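Local coordinates for regulatory protein, TetR family (Rhodobacter sphaeroides 2.4.1, PDB 3BRU) that represses transcription of its own operon, probably by binding two operator sequences in the promoter, at residues Gly123-Gly127 / Ala196-Pro202; Leu108-Thr112 / Phe185-Trp189; Leu40-Lys46 / Arg126-Asn132; Ile36-Leu40 / Ala80-Tyr85; Gln95-Asp99 / Arg158-Leu162. One frame throughout, in Å; residues are numbered along the deposited sequence.

Contact 1: Gly123-Gly127 / Ala196-Pro202; sequences GFRRG and AKLELRP
Phe-124 lays one face of its ring against the backbone that joins Arg-201 to Pro-202, with Arg-201 C over the ring centre and Pro-202 N displaced toward the rim. The proline ring crosses the phenyl at about a right angle, and its CB comes within 3.6 Å of Phe-124 CZ. At the root of the ring, Phe-124 CB lies 3.7 Å from Ala-196 O. Two helix ends meet in this way within the C-terminal domain of a TetR-family regulator: helix 104-120 finishes in a Schellman motif whose C-prime residue is Gly-123, while helix 178-199 gives way at Leu-200, which has positive phi. The Phe-124 carbonyl faces the second helix, where Lys-197 CA makes a CA-H...O contact of 3.2 Å to Phe-124 O. Replaced by an alanine, Phe-124 would probably leave Pro-202 without its aromatic partner and open a gap beneath the turn at 200-202. Lys-197 starts with CG opposite the backbone N (chi1 -179°) and bends at chi3 and chi4; CD passes 3.5 Å from Gly-127 N, and NZ reaches Gln-135 of the second subunit. Alongside, Leu-200 CD2 approaches Phe-124 O at 3.6 Å, and the leucine side chain slants across that of Arg-125, touching its CG.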
# COMPACT_ATOMS: atom_id res chain seq x y z
N GLY A 123 -1.31 -18.92 1.60
CA GLY A 123 -1.71 -18.35 2.89
C GLY A 123 -1.74 -16.82 3.04
O GLY A 123 -1.53 -16.34 4.14
N PHE A 124 -1.98 -16.08 1.95
CA PHE A 124 -1.93 -14.59 1.97
C PHE A 124 -0.56 -14.01 2.28
O PHE A 124 -0.47 -12.86 2.68
CB PHE A 124 -3.02 -13.97 2.87
CG PHE A 124 -4.40 -14.37 2.43
CD1 PHE A 124 -5.07 -13.62 1.47
CD2 PHE A 124 -4.99 -15.53 2.92
CE1 PHE A 124 -6.32 -14.02 1.01
CE2 PHE A 124 -6.24 -15.93 2.47
CZ PHE A 124 -6.90 -15.17 1.50
N ARG A 125 0.50 -14.79 2.08
CA ARG A 125 1.88 -14.34 2.29
C ARG A 125 2.44 -13.59 1.07
O ARG A 125 3.45 -12.92 1.16
CB ARG A 125 2.76 -15.55 2.63
CG ARG A 125 2.52 -16.12 4.03
CD ARG A 125 3.46 -17.30 4.33
NE ARG A 125 3.28 -18.38 3.33
CZ ARG A 125 2.53 -19.49 3.47
NH1 ARG A 125 1.86 -19.76 4.60
NH2 ARG A 125 2.46 -20.34 2.45
N ARG A 126 1.76 -13.70 -0.07
CA ARG A 126 2.22 -13.08 -1.30
C ARG A 126 1.24 -12.06 -1.83
O ARG A 126 0.04 -12.35 -2.03
CB ARG A 126 2.49 -14.13 -2.37
CG ARG A 126 3.66 -15.06 -2.07
CD ARG A 126 3.89 -16.00 -3.26
NE ARG A 126 4.80 -17.06 -2.84
CZ ARG A 126 4.94 -18.21 -3.49
NH1 ARG A 126 4.24 -18.44 -4.59
NH2 ARG A 126 5.78 -19.13 -3.02
N GLY A 127 1.75 -10.87 -2.07
CA GLY A 127 0.92 -9.77 -2.51
C GLY A 127 1.17 -9.40 -3.95
O GLY A 127 1.58 -10.24 -4.78
N ALA A 196 -4.41 -7.47 3.59
CA ALA A 196 -4.59 -8.93 3.57
C ALA A 196 -3.27 -9.68 3.82
O ALA A 196 -3.24 -10.65 4.55
CB ALA A 196 -5.25 -9.41 2.25
N LYS A 197 -2.19 -9.20 3.24
CA LYS A 197 -0.84 -9.76 3.51
C LYS A 197 -0.28 -9.50 4.94
O LYS A 197 0.34 -10.37 5.54
CB LYS A 197 0.11 -9.28 2.41
CG LYS A 197 1.51 -9.80 2.55
CD LYS A 197 2.21 -9.79 1.20
CE LYS A 197 2.18 -8.40 0.51
NZ LYS A 197 2.87 -7.34 1.27
N LEU A 198 -0.51 -8.31 5.48
CA LEU A 198 -0.30 -8.02 6.89
C LEU A 198 -1.14 -8.88 7.87
O LEU A 198 -0.62 -9.39 8.86
CB LEU A 198 -0.53 -6.52 7.16
CG LEU A 198 -0.48 -6.10 8.62
CD1 LEU A 198 0.91 -6.30 9.17
CD2 LEU A 198 -0.87 -4.67 8.81
N GLU A 199 -2.45 -9.00 7.64
CA GLU A 199 -3.31 -9.74 8.56
C GLU A 199 -3.36 -11.25 8.30
O GLU A 199 -3.86 -12.01 9.14
CB GLU A 199 -4.73 -9.15 8.56
CG GLU A 199 -4.75 -7.77 9.21
CD GLU A 199 -6.06 -7.00 9.06
OE1 GLU A 199 -7.15 -7.61 9.26
OE2 GLU A 199 -5.97 -5.77 8.74
N LEU A 200 -2.81 -11.67 7.16
CA LEU A 200 -2.82 -13.07 6.70
C LEU A 200 -4.22 -13.64 6.62
O LEU A 200 -4.45 -14.73 7.13
CB LEU A 200 -1.90 -13.95 7.58
CG LEU A 200 -0.45 -13.50 7.57
CD1 LEU A 200 0.39 -14.27 8.59
CD2 LEU A 200 0.14 -13.64 6.15
N ARG A 201 -5.14 -12.89 6.01
CA ARG A 201 -6.54 -13.29 5.86
C ARG A 201 -7.25 -12.43 4.79
O ARG A 201 -6.81 -11.33 4.47
CB ARG A 201 -7.27 -13.16 7.19
CG ARG A 201 -7.42 -11.73 7.68
CD ARG A 201 -7.87 -11.72 9.12
NE ARG A 201 -8.19 -10.36 9.55
CZ ARG A 201 -8.95 -10.07 10.60
NH1 ARG A 201 -9.47 -11.04 11.35
NH2 ARG A 201 -9.18 -8.79 10.90
N PRO A 202 -8.38 -12.94 4.23
CA PRO A 202 -9.01 -12.16 3.15
C PRO A 202 -9.93 -11.02 3.60
O PRO A 202 -10.40 -10.27 2.76
CB PRO A 202 -9.80 -13.23 2.39
CG PRO A 202 -10.22 -14.19 3.45
CD PRO A 202 -9.11 -14.19 4.50

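Contact 2: Leu108-Thr112 / Phe185-Trp189; sequences LRLFT and FWIGW
Segments 108-112 and 185-189, on helices 104-120 and 178-199, run in nearly the same direction, 23° apart, with their axes no nearer than 13.9 Å, so that large side chains must span the distance. Within the all-helical C-terminal domain of this TetR-family protein they do so through an aromatic cluster of Phe-111, Trp-186 and Trp-189, flanked by Phe-185. Phe-111 enters between the two indoles, inclined to both: its ring plane makes 49° with the six-membered ring of Trp-186 and 58° with the five-membered ring of Trp-189. Its CZ touches Trp-186 CH2 at 3.6 Å, the two side chains arriving from opposite directions. Its CE2 lies over a face of the Trp-189 indole, 3.9 Å from Trp-189 CE2. Leu-108 and Phe-185 slide past each other, and Leu-108 CD1 sits over the Phe-185 face in a CH-pi contact, 4.0 Å from the ring centroid. Helix 74-97 covers Phe-111 with Phe-89, Leu-92 and Leu-93, and Trp-186 NE1 is hydrogen-bonded to Thr-159. Thr-112 turns its hydroxyl back to its own helix, where OG1 donates to Arg-109 O at 3.1 Å. Thr-112 CG2, anti to the carbonyl carbon, is then directed across the contact: it meets the edge of Phe-185 at CZ, 3.7 Å away, and sits over the Trp-189 six-membered ring in a CH-pi contact, 4.0 Å from its centroid.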
# COMPACT_ATOMS: atom_id res chain seq x y z
N LEU A 108 -15.87 -7.50 -12.81
CA LEU A 108 -15.02 -6.90 -11.79
C LEU A 108 -15.03 -7.75 -10.51
O LEU A 108 -14.01 -7.93 -9.89
CB LEU A 108 -15.41 -5.43 -11.52
CG LEU A 108 -14.49 -4.73 -10.49
CD1 LEU A 108 -13.05 -4.54 -11.01
CD2 LEU A 108 -15.08 -3.39 -9.97
N ARG A 109 -16.19 -8.25 -10.13
CA ARG A 109 -16.33 -9.14 -8.97
C ARG A 109 -15.63 -10.47 -9.19
O ARG A 109 -15.04 -11.00 -8.26
CB ARG A 109 -17.80 -9.37 -8.63
CG ARG A 109 -18.47 -8.10 -8.09
CD ARG A 109 -19.94 -8.34 -7.63
NE ARG A 109 -20.93 -7.77 -8.57
CZ ARG A 109 -21.69 -8.47 -9.42
NH1 ARG A 109 -22.55 -7.83 -10.22
NH2 ARG A 109 -21.60 -9.80 -9.51
N LEU A 110 -15.66 -10.99 -10.43
CA LEU A 110 -14.89 -12.19 -10.78
C LEU A 110 -13.38 -12.01 -10.59
O LEU A 110 -12.73 -12.84 -9.98
CB LEU A 110 -15.22 -12.70 -12.19
CG LEU A 110 -14.43 -13.93 -12.64
CD1 LEU A 110 -14.76 -15.23 -11.83
CD2 LEU A 110 -14.66 -14.17 -14.09
N PHE A 111 -12.83 -10.90 -11.08
CA PHE A 111 -11.42 -10.58 -10.90
C PHE A 111 -10.98 -10.59 -9.44
O PHE A 111 -9.95 -11.20 -9.10
CB PHE A 111 -11.03 -9.25 -11.56
CG PHE A 111 -9.77 -8.66 -10.98
CD1 PHE A 111 -8.53 -9.19 -11.31
CD2 PHE A 111 -9.84 -7.62 -10.05
CE1 PHE A 111 -7.38 -8.68 -10.73
CE2 PHE A 111 -8.70 -7.11 -9.47
CZ PHE A 111 -7.47 -7.63 -9.81
N THR A 112 -11.73 -9.91 -8.59
CA THR A 112 -11.40 -9.84 -7.15
C THR A 112 -11.55 -11.17 -6.41
O THR A 112 -10.82 -11.45 -5.46
CB THR A 112 -12.18 -8.73 -6.39
OG1 THR A 112 -13.58 -9.01 -6.43
CG2 THR A 112 -11.92 -7.37 -7.00
N PHE A 185 -10.61 2.61 -7.56
CA PHE A 185 -10.51 1.14 -7.44
C PHE A 185 -9.06 0.62 -7.23
O PHE A 185 -8.82 -0.14 -6.30
CB PHE A 185 -11.15 0.36 -8.62
CG PHE A 185 -11.07 -1.15 -8.45
CD1 PHE A 185 -12.04 -1.83 -7.73
CD2 PHE A 185 -9.98 -1.88 -8.92
CE1 PHE A 185 -11.96 -3.22 -7.52
CE2 PHE A 185 -9.88 -3.26 -8.71
CZ PHE A 185 -10.88 -3.94 -8.01
N TRP A 186 -8.13 1.03 -8.09
CA TRP A 186 -6.75 0.54 -7.99
C TRP A 186 -5.96 1.06 -6.78
O TRP A 186 -5.14 0.31 -6.19
CB TRP A 186 -5.98 0.68 -9.33
CG TRP A 186 -6.48 -0.39 -10.29
CD1 TRP A 186 -7.41 -0.23 -11.27
CD2 TRP A 186 -6.15 -1.79 -10.25
NE1 TRP A 186 -7.68 -1.46 -11.87
CE2 TRP A 186 -6.92 -2.43 -11.26
CE3 TRP A 186 -5.28 -2.57 -9.47
CZ2 TRP A 186 -6.82 -3.80 -11.53
CZ3 TRP A 186 -5.20 -3.94 -9.72
CH2 TRP A 186 -5.96 -4.54 -10.75
N ILE A 187 -6.23 2.32 -6.39
CA ILE A 187 -5.71 2.86 -5.11
C ILE A 187 -6.19 1.96 -3.94
O ILE A 187 -5.40 1.50 -3.13
CB ILE A 187 -6.19 4.33 -4.83
CG1 ILE A 187 -5.54 5.37 -5.77
CG2 ILE A 187 -6.03 4.68 -3.33
CD1 ILE A 187 -6.18 6.77 -5.68
N GLY A 188 -7.49 1.70 -3.88
CA GLY A 188 -8.05 0.96 -2.76
C GLY A 188 -7.70 -0.51 -2.74
O GLY A 188 -7.42 -1.08 -1.67
N TRP A 189 -7.70 -1.13 -3.92
CA TRP A 189 -7.36 -2.56 -4.06
C TRP A 189 -5.92 -2.92 -3.68
O TRP A 189 -5.67 -3.92 -3.08
CB TRP A 189 -7.67 -3.02 -5.47
CG TRP A 189 -7.41 -4.44 -5.73
CD1 TRP A 189 -6.46 -4.94 -6.56
CD2 TRP A 189 -8.10 -5.56 -5.18
NE1 TRP A 189 -6.52 -6.32 -6.58
CE2 TRP A 189 -7.52 -6.72 -5.73
CE3 TRP A 189 -9.14 -5.70 -4.24
CZ2 TRP A 189 -7.96 -8.02 -5.39
CZ3 TRP A 189 -9.58 -6.99 -3.91
CH2 TRP A 189 -8.98 -8.13 -4.49

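Contact 3: Leu40-Lys46 / Arg126-Asn132; sequences LEHLTEK and RGCLVGN
Hydrogen bonds from Gly-127 and Asn-132 seize carbonyls near the C-terminal end of helix 31-45, joining the DNA-binding region to the C-terminal domain. Gly-127 N donates almost straight (173°) to Thr-44 O at 3.0 Å, approaching from above the carbonyl plane. Asn-132 ND2 gives a bond of 2.7 Å to Leu-43 O, which lies close to its amide plane, and a weak one to Thr-44 O. Apolar packing lies beside these bonds: Leu-129 CD1 presses on Leu-43 CB at 3.5 Å, while the Leu-129 side chain crosses Thr-44's at about a right angle, CB against CG2. Charge is handled by Arg-126, extended from CG to NE. Glu-41 CG lies over one guanidinium face, 3.9 Å from Arg-126 NH1; Glu-45 OE1 stands at the edge in a long salt bridge, 3.8 Å from Arg-126 NE. The Glu-41 carboxylate itself pairs with Arg-37. Short backbone bonds and looser charge pairs suggest a junction held chiefly at the helix end, with the glutamates probably adding attraction to the arginine.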
# COMPACT_ATOMS: atom_id res chain seq x y z
N LEU A 40 9.89 -13.45 -8.85
CA LEU A 40 8.46 -13.20 -8.59
C LEU A 40 8.04 -13.70 -7.24
O LEU A 40 7.34 -12.97 -6.51
CB LEU A 40 7.54 -13.79 -9.67
CG LEU A 40 7.66 -13.19 -11.08
CD1 LEU A 40 6.91 -14.00 -12.11
CD2 LEU A 40 7.27 -11.68 -11.15
N GLU A 41 8.48 -14.88 -6.86
CA GLU A 41 8.11 -15.43 -5.57
C GLU A 41 8.65 -14.62 -4.41
O GLU A 41 7.92 -14.31 -3.48
CB GLU A 41 8.52 -16.90 -5.44
CG GLU A 41 7.70 -17.82 -6.36
CD GLU A 41 8.17 -19.28 -6.33
OE1 GLU A 41 9.18 -19.53 -5.63
OE2 GLU A 41 7.56 -20.17 -7.03
N HIS A 42 9.92 -14.25 -4.48
CA HIS A 42 10.62 -13.61 -3.36
C HIS A 42 10.22 -12.16 -3.21
O HIS A 42 10.06 -11.70 -2.10
CB HIS A 42 12.14 -13.72 -3.51
CG HIS A 42 12.69 -15.07 -3.16
ND1 HIS A 42 13.48 -15.28 -2.05
CD2 HIS A 42 12.53 -16.27 -3.75
CE1 HIS A 42 13.80 -16.56 -1.97
NE2 HIS A 42 13.25 -17.18 -3.01
N LEU A 43 10.04 -11.45 -4.32
CA LEU A 43 9.59 -10.04 -4.26
C LEU A 43 8.10 -9.79 -4.01
O LEU A 43 7.73 -8.66 -3.59
CB LEU A 43 9.99 -9.28 -5.50
CG LEU A 43 11.39 -8.69 -5.52
CD1 LEU A 43 12.46 -9.78 -5.42
CD2 LEU A 43 11.52 -7.90 -6.84
N THR A 44 7.26 -10.78 -4.28
CA THR A 44 5.84 -10.71 -3.89
C THR A 44 5.67 -11.05 -2.38
O THR A 44 4.71 -10.66 -1.75
CB THR A 44 4.92 -11.60 -4.78
OG1 THR A 44 5.33 -12.97 -4.69
CG2 THR A 44 5.03 -11.18 -6.26
N GLU A 45 6.63 -11.79 -1.83
CA GLU A 45 6.57 -12.22 -0.45
C GLU A 45 7.29 -11.22 0.46
O GLU A 45 6.78 -10.87 1.53
CB GLU A 45 7.17 -13.62 -0.32
CG GLU A 45 7.12 -14.17 1.08
CD GLU A 45 6.95 -15.69 1.14
OE1 GLU A 45 7.09 -16.37 0.07
OE2 GLU A 45 6.67 -16.20 2.28
N LYS A 46 8.46 -10.77 0.03
CA LYS A 46 9.27 -9.80 0.79
C LYS A 46 9.24 -8.48 0.01
O LYS A 46 8.20 -7.83 -0.07
CB LYS A 46 10.68 -10.31 1.03
CG LYS A 46 10.68 -11.62 1.74
CD LYS A 46 11.88 -11.83 2.63
CE LYS A 46 13.01 -12.52 1.87
NZ LYS A 46 14.22 -12.56 2.74
N ARG A 126 1.76 -13.70 -0.07
CA ARG A 126 2.22 -13.08 -1.30
C ARG A 126 1.24 -12.06 -1.83
O ARG A 126 0.04 -12.35 -2.03
CB ARG A 126 2.49 -14.13 -2.37
CG ARG A 126 3.66 -15.06 -2.07
CD ARG A 126 3.89 -16.00 -3.26
NE ARG A 126 4.80 -17.06 -2.84
CZ ARG A 126 4.94 -18.21 -3.49
NH1 ARG A 126 4.24 -18.44 -4.59
NH2 ARG A 126 5.78 -19.13 -3.02
N GLY A 127 1.75 -10.87 -2.07
CA GLY A 127 0.92 -9.77 -2.51
C GLY A 127 1.17 -9.40 -3.95
O GLY A 127 1.58 -10.24 -4.78
N CYS A 128 0.93 -8.13 -4.24
CA CYS A 128 1.13 -7.60 -5.56
C CYS A 128 2.60 -7.15 -5.66
O CYS A 128 3.09 -6.43 -4.80
CB CYS A 128 0.17 -6.44 -5.81
SG CYS A 128 0.35 -5.83 -7.48
N LEU A 129 3.28 -7.58 -6.71
CA LEU A 129 4.65 -7.12 -6.97
C LEU A 129 4.73 -5.60 -7.13
O LEU A 129 5.64 -4.95 -6.63
CB LEU A 129 5.22 -7.80 -8.23
CG LEU A 129 6.60 -7.26 -8.59
CD1 LEU A 129 7.60 -7.84 -7.62
CD2 LEU A 129 7.00 -7.59 -9.99
N VAL A 130 3.76 -5.05 -7.86
CA VAL A 130 3.72 -3.64 -8.16
C VAL A 130 3.44 -2.78 -6.93
O VAL A 130 3.98 -1.67 -6.78
CB VAL A 130 2.72 -3.38 -9.32
CG1 VAL A 130 2.41 -1.88 -9.49
CG2 VAL A 130 3.28 -3.99 -10.61
N GLY A 131 2.60 -3.30 -6.05
CA GLY A 131 2.33 -2.63 -4.79
C GLY A 131 3.53 -2.72 -3.88
O GLY A 131 3.90 -1.71 -3.26
N ASN A 132 4.12 -3.91 -3.76
CA ASN A 132 5.34 -4.06 -2.93
C ASN A 132 6.44 -3.10 -3.37
O ASN A 132 7.03 -2.43 -2.52
CB ASN A 132 5.93 -5.47 -2.95
CG ASN A 132 5.06 -6.51 -2.27
OD1 ASN A 132 3.92 -6.24 -1.80
ND2 ASN A 132 5.59 -7.72 -2.19

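Contact 4: Ile36-Leu40 / Ala80-Tyr85; sequences IRAGL and ALIEAY
The first helix of the TetR-type DNA-binding domain, 31-45, here crosses helix 74-97, the long helix that leads out of that domain; the two short segments are almost perpendicular, at -88°, with axes 10.1 Å apart. Leu-81 drives into the crossing. Its CG lies opposite the carbonyl carbon (chi1 -64°), an orientation that carries both methyls onto the backbone of the first helix: Leu-81 CD2 is 3.5 Å from Ile-36 O, and Leu-81 CD1 is 3.8 Å from Gly-39 CA. A side chain on Gly-39 would collide with that leucine. Ile-36 slides past Leu-81 in the opposite direction, while its CG2 branch meets Ala-84 CB at 3.9 Å. One turn further along the first helix, Leu-40 CD2 rests 3.8 Å from Leu-81 O and lies 4.1 Å from Tyr-85 CB, near the plane of the ring at its edge. Helix 53-60 packs against Ala-38. Such apolar packing of the first helix on the connecting helix is a feature of the TetR DNA-binding domain and its link to the regulatory domain.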
# COMPACT_ATOMS: atom_id res chain seq x y z
N ILE A 36 13.32 -15.85 -13.15
CA ILE A 36 12.10 -15.07 -13.09
C ILE A 36 11.14 -15.58 -12.00
O ILE A 36 10.63 -14.78 -11.18
CB ILE A 36 11.42 -15.05 -14.45
CG1 ILE A 36 12.32 -14.33 -15.47
CG2 ILE A 36 9.98 -14.48 -14.35
CD1 ILE A 36 12.40 -12.80 -15.34
N ARG A 37 10.92 -16.90 -11.98
CA ARG A 37 10.12 -17.57 -10.96
C ARG A 37 10.56 -17.20 -9.53
O ARG A 37 9.73 -16.74 -8.71
CB ARG A 37 10.21 -19.09 -11.10
CG ARG A 37 9.52 -19.82 -9.93
CD ARG A 37 8.09 -20.22 -10.26
NE ARG A 37 7.31 -19.18 -10.96
CZ ARG A 37 6.28 -18.51 -10.43
NH1 ARG A 37 5.89 -18.77 -9.18
NH2 ARG A 37 5.62 -17.60 -11.15
N ALA A 38 11.84 -17.43 -9.23
CA ALA A 38 12.37 -17.13 -7.94
C ALA A 38 12.25 -15.64 -7.66
O ALA A 38 12.03 -15.25 -6.53
CB ALA A 38 13.84 -17.58 -7.87
N GLY A 39 12.41 -14.79 -8.67
CA GLY A 39 12.29 -13.36 -8.50
C GLY A 39 10.89 -12.98 -8.09
O GLY A 39 10.74 -12.25 -7.09
N LEU A 40 9.89 -13.45 -8.85
CA LEU A 40 8.46 -13.20 -8.59
C LEU A 40 8.04 -13.70 -7.24
O LEU A 40 7.34 -12.97 -6.51
CB LEU A 40 7.54 -13.79 -9.67
CG LEU A 40 7.66 -13.19 -11.08
CD1 LEU A 40 6.91 -14.00 -12.11
CD2 LEU A 40 7.27 -11.68 -11.15
N ALA A 80 13.01 -6.46 -15.45
CA ALA A 80 12.56 -7.66 -16.14
C ALA A 80 11.42 -8.33 -15.38
O ALA A 80 10.52 -8.89 -16.01
CB ALA A 80 13.73 -8.66 -16.33
N LEU A 81 11.48 -8.31 -14.05
CA LEU A 81 10.41 -8.91 -13.24
C LEU A 81 9.12 -8.13 -13.36
O LEU A 81 8.08 -8.73 -13.39
CB LEU A 81 10.77 -9.07 -11.76
CG LEU A 81 11.92 -10.01 -11.44
CD1 LEU A 81 12.32 -9.86 -9.97
CD2 LEU A 81 11.57 -11.45 -11.79
N ILE A 82 9.21 -6.80 -13.39
CA ILE A 82 8.04 -5.96 -13.62
C ILE A 82 7.42 -6.26 -15.01
O ILE A 82 6.21 -6.45 -15.11
CB ILE A 82 8.37 -4.45 -13.50
CG1 ILE A 82 8.73 -4.06 -12.08
CG2 ILE A 82 7.22 -3.59 -14.01
CD1 ILE A 82 9.54 -2.75 -12.05
N GLU A 83 8.24 -6.32 -16.06
CA GLU A 83 7.76 -6.73 -17.40
C GLU A 83 7.13 -8.12 -17.40
O GLU A 83 6.15 -8.34 -18.10
CB GLU A 83 8.86 -6.63 -18.45
CG GLU A 83 9.26 -5.21 -18.73
CD GLU A 83 10.63 -5.04 -19.44
OE1 GLU A 83 11.49 -5.98 -19.41
OE2 GLU A 83 10.86 -3.95 -20.03
N ALA A 84 7.67 -9.04 -16.61
CA ALA A 84 7.10 -10.41 -16.57
C ALA A 84 5.75 -10.42 -15.88
O ALA A 84 4.80 -11.09 -16.35
CB ALA A 84 8.07 -11.40 -15.90
N TYR A 85 5.67 -9.69 -14.77
CA TYR A 85 4.47 -9.55 -13.96
C TYR A 85 3.38 -8.81 -14.75
O TYR A 85 2.23 -9.23 -14.76
CB TYR A 85 4.79 -8.83 -12.66
CG TYR A 85 3.66 -8.87 -11.66
CD1 TYR A 85 3.49 -9.96 -10.80
CD2 TYR A 85 2.74 -7.83 -11.59
CE1 TYR A 85 2.45 -10.00 -9.87
CE2 TYR A 85 1.69 -7.86 -10.68
CZ TYR A 85 1.55 -8.94 -9.83
OH TYR A 85 0.49 -8.97 -8.96

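Contact 5: Gln95-Asp99 / Arg158-Leu162; sequences QAFLD and RTAQL
Phe-97, in the last turn of helix 74-97, inserts its ring against helix 143-167, part of the helical bundle that forms the body of a TetR-family subunit. The tight part lies round this ring. Leu-162 CD2 stands over one face in a CH-pi contact, 3.6 Å from the ring centroid and 15° off the normal, with the leucine crossing the phenyl at about a right angle. In the plane of the ring, Thr-159 OG1 comes to the edge, 3.4 Å from Phe-97 CE2; that hydroxyl is engaged with Trp-155 O and Trp-186 NE1. With a serine in place of Phe-97, Leu-162 CD2 would probably lose the face it covers and a gap would open between the two helices. The looser side lies toward Leu-98, an exposed residue just past the helix end. Here a bend of Arg-158 at chi3 (70°) sets its guanidinium plane at 87° to the Phe-97 ring. Its polar end is engaged elsewhere, NH2 with Asp-94 (salt bridge) and NH1 with Ala-90 O (hydrogen bond), leaving mainly its aliphatic base to the phenyl: Arg-158 CB is 4.0 Å from Phe-97 CD2. At the periphery, Leu-98 CG meets the guanidinium edge 4.1 Å from Arg-158 NH2.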
# COMPACT_ATOMS: atom_id res chain seq x y z
N GLN A 95 -9.15 -12.86 -18.46
CA GLN A 95 -10.12 -13.89 -18.08
C GLN A 95 -11.39 -13.23 -17.55
O GLN A 95 -12.50 -13.61 -17.95
CB GLN A 95 -9.53 -14.86 -17.06
CG GLN A 95 -9.51 -16.23 -17.56
CD GLN A 95 -8.93 -17.24 -16.57
OE1 GLN A 95 -9.59 -18.22 -16.24
NE2 GLN A 95 -7.70 -17.03 -16.14
N ALA A 96 -11.21 -12.23 -16.68
CA ALA A 96 -12.31 -11.52 -16.05
C ALA A 96 -12.90 -10.46 -17.00
O ALA A 96 -14.06 -10.57 -17.43
CB ALA A 96 -11.86 -10.91 -14.73
N PHE A 97 -12.09 -9.46 -17.36
CA PHE A 97 -12.57 -8.29 -18.09
C PHE A 97 -13.08 -8.59 -19.49
O PHE A 97 -13.95 -7.86 -19.99
CB PHE A 97 -11.48 -7.21 -18.18
CG PHE A 97 -11.25 -6.45 -16.89
CD1 PHE A 97 -11.67 -6.96 -15.66
CD2 PHE A 97 -10.56 -5.23 -16.91
CE1 PHE A 97 -11.46 -6.24 -14.46
CE2 PHE A 97 -10.33 -4.52 -15.73
CZ PHE A 97 -10.78 -5.02 -14.50
N LEU A 98 -12.53 -9.63 -20.14
CA LEU A 98 -12.96 -9.98 -21.51
C LEU A 98 -14.01 -11.10 -21.60
O LEU A 98 -14.37 -11.53 -22.71
CB LEU A 98 -11.76 -10.31 -22.42
CG LEU A 98 -10.65 -9.29 -22.60
CD1 LEU A 98 -9.81 -9.77 -23.73
CD2 LEU A 98 -11.15 -7.87 -22.88
N ASP A 99 -14.51 -11.56 -20.45
CA ASP A 99 -15.59 -12.57 -20.41
C ASP A 99 -16.96 -11.97 -20.76
O ASP A 99 -17.61 -11.35 -19.91
CB ASP A 99 -15.67 -13.28 -19.04
CG ASP A 99 -16.65 -14.49 -19.05
OD1 ASP A 99 -17.49 -14.60 -19.98
OD2 ASP A 99 -16.60 -15.34 -18.14
N ARG A 158 -7.83 -0.26 -18.44
CA ARG A 158 -8.68 -1.41 -18.74
C ARG A 158 -9.96 -1.35 -17.90
O ARG A 158 -11.05 -1.67 -18.39
CB ARG A 158 -7.94 -2.73 -18.50
CG ARG A 158 -6.77 -2.93 -19.43
CD ARG A 158 -6.18 -4.33 -19.25
NE ARG A 158 -7.08 -5.36 -19.75
CZ ARG A 158 -6.76 -6.65 -19.93
NH1 ARG A 158 -5.53 -7.10 -19.64
NH2 ARG A 158 -7.67 -7.48 -20.43
N THR A 159 -9.82 -0.89 -16.66
CA THR A 159 -10.89 -0.81 -15.68
C THR A 159 -11.89 0.31 -16.00
O THR A 159 -13.09 0.10 -15.89
CB THR A 159 -10.30 -0.69 -14.27
OG1 THR A 159 -9.35 -1.74 -14.12
CG2 THR A 159 -11.34 -0.80 -13.17
N ALA A 160 -11.40 1.48 -16.42
CA ALA A 160 -12.25 2.57 -16.88
C ALA A 160 -13.07 2.14 -18.08
O ALA A 160 -14.25 2.47 -18.18
CB ALA A 160 -11.44 3.78 -17.21
N GLN A 161 -12.46 1.39 -18.98
CA GLN A 161 -13.19 0.87 -20.15
C GLN A 161 -14.32 -0.06 -19.68
O GLN A 161 -15.43 0.04 -20.16
CB GLN A 161 -12.24 0.18 -21.11
CG GLN A 161 -12.89 -0.32 -22.39
CD GLN A 161 -12.07 -1.46 -23.04
OE1 GLN A 161 -10.93 -1.75 -22.63
NE2 GLN A 161 -12.66 -2.10 -24.05
N LEU A 162 -14.03 -0.91 -18.68
CA LEU A 162 -15.03 -1.74 -18.03
C LEU A 162 -16.18 -0.90 -17.49
O LEU A 162 -17.36 -1.20 -17.75
CB LEU A 162 -14.41 -2.55 -16.90
CG LEU A 162 -15.27 -3.64 -16.27
CD1 LEU A 162 -15.97 -4.44 -17.37
CD2 LEU A 162 -14.42 -4.61 -15.42

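From the N terminus, contact 4 closes the first loop, bringing helix 74-97 back onto helix 31-45 round the helix-turn-helix region. Contact 3 starts on the same first helix, sharing Leu-40, crosses contact 4 to reach the loop before helix 129-135, and also crosses contacts 2 and 5. Contact 5 joins the far end of helix 74-97 to helix 143-167; contact 2, on helices 104-120 and 178-199, crosses it and touches it through Trp-186 and Thr-159. Contact 1 begins where contact 3 ends, sharing Arg-126 and Gly-127, and crosses contacts 2 and 5. Contact 4 fastens helices within the DNA-binding region, contact 3 ties that region to the C-terminal domain, and contacts 1, 2 and 5 hold the bundle together.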